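Local coordinates for protein N-acetylglucosamine-6-phosphate deacetylase (Thermotoga maritima, PDB 1O12) that probably removes the acetyl group from N-acetylglucosamine-6-phosphate with the help of one divalent metal ion per subunit, at residues F193-F196 against M197-Y200. Residues are numbered along the deposited sequence; the frame is centred on the assembly and turned at random.
Sequences FEEF and MKFY
The selenomethionine at Met197 lies against the ring of Phe193 one helical turn earlier, a clear example of i to i+4 side-chain pairing. Its CG sits over one face of that ring, 3.8 Å from the Phe193 centroid and displaced toward the rim, in a CH-pi contact. The bend at chi2 (-66°) turns SE along the ring toward its far end, where SE of Met197 lies 3.8 Å from Phe193 CZ in an oblique Met-aromatic contact. With chi1 at 174°, the Phe193 ring swings away from its own N, and the two side chains lie side by side, pointing the same way. The same turn is closed by Met197 N, hydrogen-bonded to Phe193 O at 3.0 Å. Helix 193-200 belongs to the amidohydrolase TIM-barrel domain, following the strand 183-186, and Phe193 and Phe196 both pack on helix 223-230. Farther along, Phe196 CE2 meets Tyr200 CB at 3.7 Å, the two side chains crossing at a slant, while Tyr200 N donates a hydrogen bond to Phe196 O at 2.9 Å. The Tyr200 hydroxyl is hydrogen-bonded to Asp233. On another side of the helix, the Phe199 ring presents its edge to Glu195 O, 3.5 Å from CD1 of Phe199, and also meets the ring of Phe164.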
ATOM      1  N   PHE A 193      -4.207 -14.115   3.002  1.00 40.68           N
ATOM      2  CA  PHE A 193      -4.540 -13.156   4.030  1.00 40.85           C
ATOM      3  C   PHE A 193      -5.202 -13.835   5.222  1.00 42.37           C
ATOM      4  O   PHE A 193      -4.902 -13.498   6.376  1.00 43.66           O
ATOM      5  CB  PHE A 193      -5.488 -12.112   3.468  1.00 40.19           C
ATOM      6  CG  PHE A 193      -6.002 -11.149   4.493  1.00 38.61           C
ATOM      7  CD1 PHE A 193      -5.211 -10.094   4.930  1.00 37.62           C
ATOM      8  CD2 PHE A 193      -7.280 -11.294   5.016  1.00 38.56           C
ATOM      9  CE1 PHE A 193      -5.677  -9.203   5.864  1.00 37.08           C
ATOM     10  CE2 PHE A 193      -7.763 -10.396   5.963  1.00 37.95           C
ATOM     11  CZ  PHE A 193      -6.955  -9.347   6.386  1.00 37.22           C
ATOM     12  N   GLU A 194      -6.091 -14.793   4.960  1.00 43.28           N
ATOM     13  CA  GLU A 194      -6.788 -15.471   6.059  1.00 44.46           C
ATOM     14  C   GLU A 194      -5.892 -16.414   6.852  1.00 42.69           C
ATOM     15  O   GLU A 194      -6.099 -16.591   8.057  1.00 39.92           O
ATOM     16  CB  GLU A 194      -8.023 -16.249   5.549  1.00 48.78           C
ATOM     17  CG  GLU A 194      -9.172 -15.370   4.977  1.00 54.70           C
ATOM     18  CD  GLU A 194      -9.757 -14.354   5.987  1.00 58.65           C
ATOM     19  OE1 GLU A 194     -10.464 -13.417   5.529  1.00 60.48           O
ATOM     20  OE2 GLU A 194      -9.525 -14.487   7.224  1.00 58.95           O
ATOM     21  N   GLU A 195      -4.917 -17.026   6.181  1.00 40.06           N
ATOM     22  CA  GLU A 195      -4.023 -17.938   6.873  1.00 41.20           C
ATOM     23  C   GLU A 195      -3.097 -17.163   7.788  1.00 40.40           C
ATOM     24  O   GLU A 195      -2.770 -17.606   8.887  1.00 40.47           O
ATOM     25  CB  GLU A 195      -3.229 -18.777   5.886  1.00 42.91           C
ATOM     26  CG  GLU A 195      -4.094 -19.769   5.151  1.00 44.38           C
ATOM     27  CD  GLU A 195      -3.349 -20.472   4.033  1.00 46.66           C
ATOM     28  OE1 GLU A 195      -2.679 -19.789   3.218  1.00 45.06           O
ATOM     29  OE2 GLU A 195      -3.454 -21.719   3.970  1.00 48.23           O
ATOM     30  N   PHE A 196      -2.687 -15.988   7.340  1.00 39.72           N
ATOM     31  CA  PHE A 196      -1.854 -15.148   8.170  1.00 39.11           C
ATOM     32  C   PHE A 196      -2.712 -14.685   9.345  1.00 40.39           C
ATOM     33  O   PHE A 196      -2.253 -14.683  10.485  1.00 41.21           O
ATOM     34  CB  PHE A 196      -1.365 -13.933   7.389  1.00 37.87           C
ATOM     35  CG  PHE A 196      -0.769 -12.879   8.250  1.00 35.09           C
ATOM     36  CD1 PHE A 196       0.555 -12.952   8.635  1.00 35.72           C
ATOM     37  CD2 PHE A 196      -1.550 -11.846   8.725  1.00 33.66           C
ATOM     38  CE1 PHE A 196       1.095 -12.000   9.493  1.00 36.79           C
ATOM     39  CE2 PHE A 196      -1.026 -10.894   9.583  1.00 35.11           C
ATOM     40  CZ  PHE A 196       0.290 -10.964   9.969  1.00 36.13           C
HETATM   41  N   MSE A 197      -3.957 -14.298   9.061  1.00 41.46           N
HETATM   42  CA  MSE A 197      -4.886 -13.822  10.097  1.00 43.91           C
HETATM   43  C   MSE A 197      -5.122 -14.811  11.246  1.00 43.94           C
HETATM   44  O   MSE A 197      -5.407 -14.405  12.391  1.00 42.56           O
HETATM   45  CB  MSE A 197      -6.234 -13.457   9.477  1.00 46.00           C
HETATM   46  CG  MSE A 197      -6.219 -12.164   8.705  1.00 52.26           C
HETATM   47 SE   MSE A 197      -5.917 -10.565   9.845  1.00 63.85          SE
HETATM   48  CE  MSE A 197      -7.706 -10.412  10.629  1.00 57.78           C
ATOM     49  N   LYS A 198      -5.033 -16.100  10.937  1.00 42.10           N
ATOM     50  CA  LYS A 198      -5.213 -17.107  11.959  1.00 43.21           C
ATOM     51  C   LYS A 198      -4.131 -16.850  12.996  1.00 42.67           C
ATOM     52  O   LYS A 198      -4.356 -17.003  14.201  1.00 42.31           O
ATOM     53  CB  LYS A 198      -5.032 -18.503  11.366  1.00 46.27           C
ATOM     54  CG  LYS A 198      -6.212 -19.451  11.561  1.00 50.87           C
ATOM     55  CD  LYS A 198      -6.412 -20.344  10.313  1.00 54.03           C
ATOM     56  CE  LYS A 198      -6.920 -19.546   9.086  1.00 54.96           C
ATOM     57  NZ  LYS A 198      -6.929 -20.329   7.796  1.00 55.12           N
ATOM     58  N   PHE A 199      -2.955 -16.442  12.526  1.00 41.08           N
ATOM     59  CA  PHE A 199      -1.859 -16.170  13.433  1.00 40.20           C
ATOM     60  C   PHE A 199      -1.884 -14.776  14.012  1.00 39.89           C
ATOM     61  O   PHE A 199      -1.417 -14.561  15.116  1.00 40.29           O
ATOM     62  CB  PHE A 199      -0.518 -16.425  12.758  1.00 40.12           C
ATOM     63  CG  PHE A 199      -0.195 -17.869  12.616  1.00 39.60           C
ATOM     64  CD1 PHE A 199      -0.710 -18.606  11.564  1.00 40.23           C
ATOM     65  CD2 PHE A 199       0.598 -18.505  13.556  1.00 38.58           C
ATOM     66  CE1 PHE A 199      -0.433 -19.969  11.455  1.00 41.16           C
ATOM     67  CE2 PHE A 199       0.872 -19.855  13.452  1.00 38.86           C
ATOM     68  CZ  PHE A 199       0.354 -20.588  12.397  1.00 38.93           C
ATOM     69  N   TYR A 200      -2.423 -13.825  13.263  1.00 40.62           N
ATOM     70  CA  TYR A 200      -2.509 -12.459  13.736  1.00 40.64           C
ATOM     71  C   TYR A 200      -3.484 -12.377  14.895  1.00 41.77           C
ATOM     72  O   TYR A 200      -3.301 -11.584  15.802  1.00 41.51           O
ATOM     73  CB  TYR A 200      -2.994 -11.549  12.624  1.00 40.76           C
ATOM     74  CG  TYR A 200      -3.244 -10.129  13.076  1.00 40.66           C
ATOM     75  CD1 TYR A 200      -2.174  -9.253  13.307  1.00 38.76           C
ATOM     76  CD2 TYR A 200      -4.561  -9.648  13.253  1.00 39.96           C
ATOM     77  CE1 TYR A 200      -2.395  -7.930  13.695  1.00 39.34           C
ATOM     78  CE2 TYR A 200      -4.799  -8.317  13.643  1.00 38.44           C
ATOM     79  CZ  TYR A 200      -3.711  -7.469  13.855  1.00 40.66           C
ATOM     80  OH  TYR A 200      -3.923  -6.152  14.184  1.00 41.31           O
TER